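Local coordinates for QdtA (Thermoanaerobacterium thermosaccharolyticum, PDB 4ZU5), which is a cupin-fold protein of the WxcM-like family, a two-chain assembly of compact beta-barrel subunits with thymidine bound, at residues Val5-Phe10 and Ile80-Pro85; Gly65-Arg70 and Glu104-Leu109. One frame throughout, in Å; residues are numbered along the deposited sequence.

Interaction 1 (Val5-Phe10 and Ile80-Pro85); sequences VALIKF and IELNDP
Leu7 lays one branch of its fork over Ile80 and Leu82. The methyl CD2 of Leu7 meets CG2 of Ile80 at 4.4 Å, and the same methyl lies 4.5 Å from Leu82 CD2, a loose apolar contact of branch on branch. CG of Leu7 stands opposite the carbonyl carbon (chi1 -70°); CD1 continues the extended chain and CD2, the branch folded to the side, makes the contact. At the other end, the Phe10 ring presents an edge, near its own plane, to the carbonyl of Pro85, CD1 to O at 4.5 Å, while Ile8 O sits above one face toward the rim. No hydrogen bond joins the segments, and the end-to-end directions of residues 7-10 and 80-85 differ by 5°. Lys9 runs forward past the end of its strand, where its NZ donates to Phe10 O at 3.0 Å and also bonds Ser86 OG. Asp84 OD1 bonds that same hydroxyl, so Ser86 bridges lysine and aspartate, whose charged atoms Lys9 NZ and Asp84 OD2 stay 5.5 Å apart.

Tyr38 of the second subunit packs on Phe10 and hydrogen-bonds through its hydroxyl to Pro85 O. Strand 5-9 pairs with strand 87-91 and strand 76-82 with strand 67-73, so the contact bridges strands that are outermost, within this chain, in two facing sheets, with Val87, Leu89 and Leu71 continuing the apolar packing.

Interaction 2 (Gly65-Arg70 and Glu104-Leu109); sequences GSVKIR and EGCVLL
Ser66 O faces the sulfur of Cys106, 3.4 Å from Cys106 SG. That thiol is the hub of the contact. It points to the opposite segment because SG stands anti to the cysteine's backbone N (chi1 -173°), and besides the carbonyl it packs against the side of Val67, SG to CB at 3.8 Å. Val67 CG1 lies a little farther from the sulfur, at 4.1 Å. The same methyl meets Leu108 CD1 at 4.3 Å, roughly at right angles to its approach to the sulfur. The valine places CG1 between its own N and carbonyl carbon (chi1 57°), the sterically tighter choice, and so brings this methyl to both thiol and leucine. The second leucine methyl, CD2, faces Ile69 CD1 at 4.6 Å, so Leu108 spans two inward residues of strand 67-73.

Beyond the sulfur the chains draw together at two glycines. Gly65, with positive phi and no side chain, allows its CA to come within 4.6 Å of Cys106 CA. Gly105, also at positive phi, turns the chain into Cys106, and its carbonyl O accepts a hydrogen bond from Asn64 ND2. Ser66 N is held by a hydrogen bond to Thr103 OG1. Cys62 of strand 58-64 packs on both Val67 and Cys106, Phe102 covers Val67, and Met99 of strand 96-100 adjoins Leu108 and Ile69. Strands 67-73 and 107-112 belong to different sheets, and their inward side chains pack against each other here without backbone pairing: the apolar filling between two antiparallel sheets that defines the cupin beta-barrel.

Overall arrangement
Interactions 1 and 2 have centres 11 Å apart and both join the two five-stranded antiparallel sheets of the cupin fold. Interaction 1 joins strands 5-9 and 76-82, outermost within this chain, whereas interaction 2, between strands 67-73 and 107-112, is the more buried contact. They are tied together directly, because strands 67-73 and 76-82 are consecutive in the chain and adjacent in one sheet: Ile80 O lies 2.8 Å from Ile69 N, and Leu82 N 2.9 Å from Val67 O, probable hydrogen bonds. The segments alternate along the chain, 5-10, 65-70, 80-85, 104-109, and each contact pairs one segment from each sheet. Both contacts also border the second subunit.

Interaction 1 (Val5-Phe10 and Ile80-Pro85)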
loop_
_atom_site.group_PDB
_atom_site.type_symbol
_atom_site.label_atom_id
_atom_site.label_comp_id
_atom_site.label_asym_id
_atom_site.label_seq_id
_atom_site.Cartn_x
_atom_site.Cartn_y
_atom_site.Cartn_z
ATOM N N VAL A 5 15.006 -9.149 10.721
ATOM C CA VAL A 5 13.664 -9.464 10.267
ATOM C C VAL A 5 12.697 -9.462 11.430
ATOM O O VAL A 5 13.069 -9.905 12.510
ATOM C CB VAL A 5 13.679 -10.851 9.575
ATOM C CG1 VAL A 5 12.279 -11.288 9.182
ATOM C CG2 VAL A 5 14.529 -10.769 8.330
ATOM N N ALA A 6 11.444 -9.045 11.222
ATOM C CA ALA A 6 10.421 -9.137 12.257
ATOM C C ALA A 6 9.063 -9.174 11.606
ATOM O O ALA A 6 8.871 -8.647 10.519
ATOM C CB ALA A 6 10.430 -7.974 13.228
ATOM N N LEU A 7 8.150 -9.735 12.371
ATOM C CA LEU A 7 6.728 -9.592 12.130
ATOM C C LEU A 7 6.176 -8.470 12.952
ATOM O O LEU A 7 6.218 -8.468 14.200
ATOM C CB LEU A 7 6.020 -10.901 12.429
ATOM C CG LEU A 7 6.359 -11.967 11.407
ATOM C CD1 LEU A 7 5.881 -13.292 11.992
ATOM C CD2 LEU A 7 5.737 -11.747 10.046
ATOM N N ILE A 8 5.501 -7.571 12.266
ATOM C CA ILE A 8 4.914 -6.422 12.888
ATOM C C ILE A 8 3.396 -6.485 12.790
ATOM O O ILE A 8 2.856 -6.824 11.740
ATOM C CB ILE A 8 5.373 -5.163 12.174
ATOM C CG1 ILE A 8 6.831 -4.859 12.485
ATOM C CG2 ILE A 8 4.575 -3.973 12.692
ATOM C CD1 ILE A 8 7.235 -3.661 11.615
ATOM N N LYS A 9 2.723 -6.193 13.882
ATOM C CA LYS A 9 1.279 -6.318 13.911
ATOM C C LYS A 9 0.682 -4.940 13.853
ATOM O O LYS A 9 1.060 -4.038 14.576
ATOM C CB LYS A 9 0.807 -7.092 15.166
ATOM C CG LYS A 9 -0.709 -7.254 15.307
ATOM C CD LYS A 9 -1.148 -8.397 14.405
ATOM C CE LYS A 9 -2.599 -8.770 14.609
ATOM N NZ LYS A 9 -3.426 -7.654 14.133
ATOM N N PHE A 10 -0.259 -4.768 12.942
ATOM C CA PHE A 10 -0.978 -3.527 12.767
ATOM C C PHE A 10 -2.386 -3.643 13.360
ATOM O O PHE A 10 -2.851 -4.743 13.626
ATOM C CB PHE A 10 -1.035 -3.209 11.259
ATOM C CG PHE A 10 0.316 -3.091 10.623
ATOM C CD1 PHE A 10 0.646 -3.845 9.508
ATOM C CD2 PHE A 10 1.261 -2.248 11.142
ATOM C CE1 PHE A 10 1.895 -3.736 8.909
ATOM C CE2 PHE A 10 2.527 -2.145 10.581
ATOM C CZ PHE A 10 2.849 -2.888 9.466
ATOM N N ILE A 80 8.477 -17.602 5.379
ATOM C CA ILE A 80 7.352 -17.038 6.082
ATOM C C ILE A 80 6.195 -16.891 5.106
ATOM O O ILE A 80 6.385 -16.313 4.023
ATOM C CB ILE A 80 7.700 -15.599 6.503
ATOM C CG1 ILE A 80 9.003 -15.577 7.306
ATOM C CG2 ILE A 80 6.540 -15.010 7.280
ATOM C CD1 ILE A 80 8.813 -16.107 8.695
ATOM N N GLU A 81 5.026 -17.387 5.490
ATOM C CA GLU A 81 3.823 -17.174 4.708
ATOM C C GLU A 81 3.044 -15.981 5.198
ATOM O O GLU A 81 2.693 -15.875 6.374
ATOM C CB GLU A 81 2.917 -18.401 4.723
ATOM C CG GLU A 81 1.761 -18.253 3.770
ATOM C CD GLU A 81 0.879 -19.475 3.746
ATOM O OE1 GLU A 81 1.414 -20.575 3.590
ATOM O OE2 GLU A 81 -0.325 -19.312 3.874
ATOM N N LEU A 82 2.801 -15.064 4.280
ATOM C CA LEU A 82 2.028 -13.885 4.570
ATOM C C LEU A 82 0.650 -14.039 3.974
ATOM O O LEU A 82 0.534 -14.348 2.782
ATOM C CB LEU A 82 2.687 -12.644 3.952
ATOM C CG LEU A 82 4.082 -12.305 4.460
ATOM C CD1 LEU A 82 4.664 -11.118 3.730
ATOM C CD2 LEU A 82 3.985 -11.986 5.959
ATOM N N ASN A 83 -0.351 -13.813 4.815
ATOM C CA ASN A 83 -1.738 -14.089 4.473
ATOM C C ASN A 83 -2.706 -13.335 5.315
ATOM O O ASN A 83 -3.895 -13.620 5.265
ATOM C CB ASN A 83 -2.001 -15.581 4.673
ATOM C CG ASN A 83 -1.678 -16.033 6.081
ATOM O OD1 ASN A 83 -1.760 -15.264 7.052
ATOM N ND2 ASN A 83 -1.282 -17.287 6.201
ATOM N N ASP A 84 -2.205 -12.366 6.069
ATOM C CA ASP A 84 -3.026 -11.538 6.895
ATOM C C ASP A 84 -2.699 -10.080 6.569
ATOM O O ASP A 84 -1.631 -9.640 6.873
ATOM C CB ASP A 84 -2.683 -11.905 8.350
ATOM C CG ASP A 84 -3.537 -11.220 9.368
ATOM O OD1 ASP A 84 -4.112 -10.137 9.133
ATOM O OD2 ASP A 84 -3.633 -11.740 10.497
ATOM N N PRO A 85 -3.669 -9.275 6.125
ATOM C CA PRO A 85 -3.328 -7.888 5.860
ATOM C C PRO A 85 -2.884 -7.055 7.083
ATOM O O PRO A 85 -2.327 -5.970 6.905
ATOM C CB PRO A 85 -4.617 -7.327 5.239
ATOM C CG PRO A 85 -5.323 -8.522 4.658
ATOM C CD PRO A 85 -4.983 -9.665 5.591
#

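Interaction 2 (Gly65-Arg70 and Glu104-Leu109)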
loop_
_atom_site.group_PDB
_atom_site.type_symbol
_atom_site.label_atom_id
_atom_site.label_comp_id
_atom_site.label_asym_id
_atom_site.label_seq_id
_atom_site.Cartn_x
_atom_site.Cartn_y
_atom_site.Cartn_z
ATOM N N GLY A 65 -5.095 -12.840 -0.412
ATOM C CA GLY A 65 -4.509 -14.143 -0.704
ATOM C C GLY A 65 -3.337 -14.458 0.204
ATOM O O GLY A 65 -3.344 -14.109 1.383
ATOM N N SER A 66 -2.366 -15.155 -0.371
ATOM C CA SER A 66 -1.199 -15.614 0.338
ATOM C C SER A 66 0.007 -15.695 -0.577
ATOM O O SER A 66 -0.118 -15.845 -1.807
ATOM C CB SER A 66 -1.537 -16.990 0.943
ATOM O OG SER A 66 -0.488 -17.871 0.619
ATOM N N VAL A 67 1.203 -15.535 0.017
ATOM C CA VAL A 67 2.466 -15.551 -0.671
ATOM C C VAL A 67 3.525 -15.950 0.365
ATOM O O VAL A 67 3.411 -15.635 1.553
ATOM C CB VAL A 67 2.854 -14.195 -1.317
ATOM C CG1 VAL A 67 2.887 -13.084 -0.260
ATOM C CG2 VAL A 67 4.184 -14.264 -2.041
ATOM N N LYS A 68 4.533 -16.643 -0.121
ATOM C CA LYS A 68 5.624 -17.139 0.698
ATOM C C LYS A 68 6.898 -16.373 0.435
ATOM O O LYS A 68 7.331 -16.142 -0.719
ATOM C CB LYS A 68 5.800 -18.657 0.430
ATOM C CG LYS A 68 4.748 -19.529 1.107
ATOM C CD LYS A 68 4.969 -21.000 0.782
ATOM C CE LYS A 68 3.775 -21.834 1.175
ATOM N NZ LYS A 68 2.710 -21.652 0.166
ATOM N N ILE A 69 7.538 -15.953 1.533
ATOM C CA ILE A 69 8.742 -15.179 1.430
ATOM C C ILE A 69 9.865 -16.042 1.959
ATOM O O ILE A 69 9.832 -16.459 3.123
ATOM C CB ILE A 69 8.749 -13.908 2.313
ATOM C CG1 ILE A 69 7.466 -13.112 2.205
ATOM C CG2 ILE A 69 9.980 -13.089 1.997
ATOM C CD1 ILE A 69 7.016 -12.826 0.796
ATOM N N ARG A 70 10.826 -16.319 1.095
ATOM C CA ARG A 70 12.035 -17.045 1.509
ATOM C C ARG A 70 13.077 -16.008 1.881
ATOM O O ARG A 70 13.500 -15.227 1.047
ATOM C CB ARG A 70 12.539 -17.952 0.375
ATOM C CG ARG A 70 13.919 -18.577 0.570
ATOM C CD ARG A 70 14.353 -19.490 -0.607
ATOM N NE ARG A 70 13.393 -20.559 -0.881
ATOM C CZ ARG A 70 12.580 -20.617 -1.931
ATOM N NH1 ARG A 70 12.570 -19.682 -2.866
ATOM N NH2 ARG A 70 11.715 -21.597 -2.019
ATOM N N GLU A 104 -3.944 -16.977 -6.421
ATOM C CA GLU A 104 -4.727 -16.261 -7.429
ATOM C C GLU A 104 -5.356 -15.091 -6.699
ATOM O O GLU A 104 -5.903 -15.276 -5.620
ATOM C CB GLU A 104 -5.826 -17.167 -8.021
ATOM C CG GLU A 104 -6.883 -16.486 -8.896
ATOM C CD GLU A 104 -6.331 -16.017 -10.229
ATOM O OE1 GLU A 104 -5.240 -16.423 -10.665
ATOM O OE2 GLU A 104 -7.020 -15.237 -10.893
ATOM N N GLY A 105 -5.197 -13.883 -7.239
ATOM C CA GLY A 105 -5.718 -12.669 -6.590
ATOM C C GLY A 105 -4.739 -12.056 -5.578
ATOM O O GLY A 105 -5.038 -11.039 -4.979
ATOM N N CYS A 106 -3.558 -12.645 -5.388
ATOM C CA CYS A 106 -2.632 -12.138 -4.356
ATOM C C CYS A 106 -2.193 -10.709 -4.653
ATOM O O CYS A 106 -1.921 -10.350 -5.796
ATOM C CB CYS A 106 -1.389 -12.995 -4.294
ATOM S SG CYS A 106 -0.245 -12.596 -2.938
ATOM N N VAL A 107 -1.998 -9.943 -3.591
ATOM C CA VAL A 107 -1.500 -8.582 -3.691
ATOM C C VAL A 107 -0.455 -8.429 -2.596
ATOM O O VAL A 107 -0.799 -8.606 -1.425
ATOM C CB VAL A 107 -2.582 -7.564 -3.326
ATOM C CG1 VAL A 107 -1.973 -6.198 -3.226
ATOM C CG2 VAL A 107 -3.744 -7.570 -4.306
ATOM N N LEU A 108 0.770 -8.169 -2.986
ATOM C CA LEU A 108 1.879 -7.942 -2.032
ATOM C C LEU A 108 2.229 -6.438 -2.092
ATOM O O LEU A 108 2.607 -5.946 -3.164
ATOM C CB LEU A 108 3.072 -8.726 -2.525
ATOM C CG LEU A 108 4.328 -8.681 -1.631
ATOM C CD1 LEU A 108 3.990 -8.948 -0.174
ATOM C CD2 LEU A 108 5.477 -9.566 -2.103
ATOM N N LEU A 109 2.153 -5.759 -0.946
ATOM C CA LEU A 109 2.481 -4.352 -0.825
ATOM C C LEU A 109 3.823 -4.241 -0.114
ATOM O O LEU A 109 4.068 -4.955 0.856
ATOM C CB LEU A 109 1.430 -3.663 0.029
ATOM C CG LEU A 109 1.724 -2.221 0.397
ATOM C CD1 LEU A 109 1.633 -1.403 -0.892
ATOM C CD2 LEU A 109 0.687 -1.733 1.392
#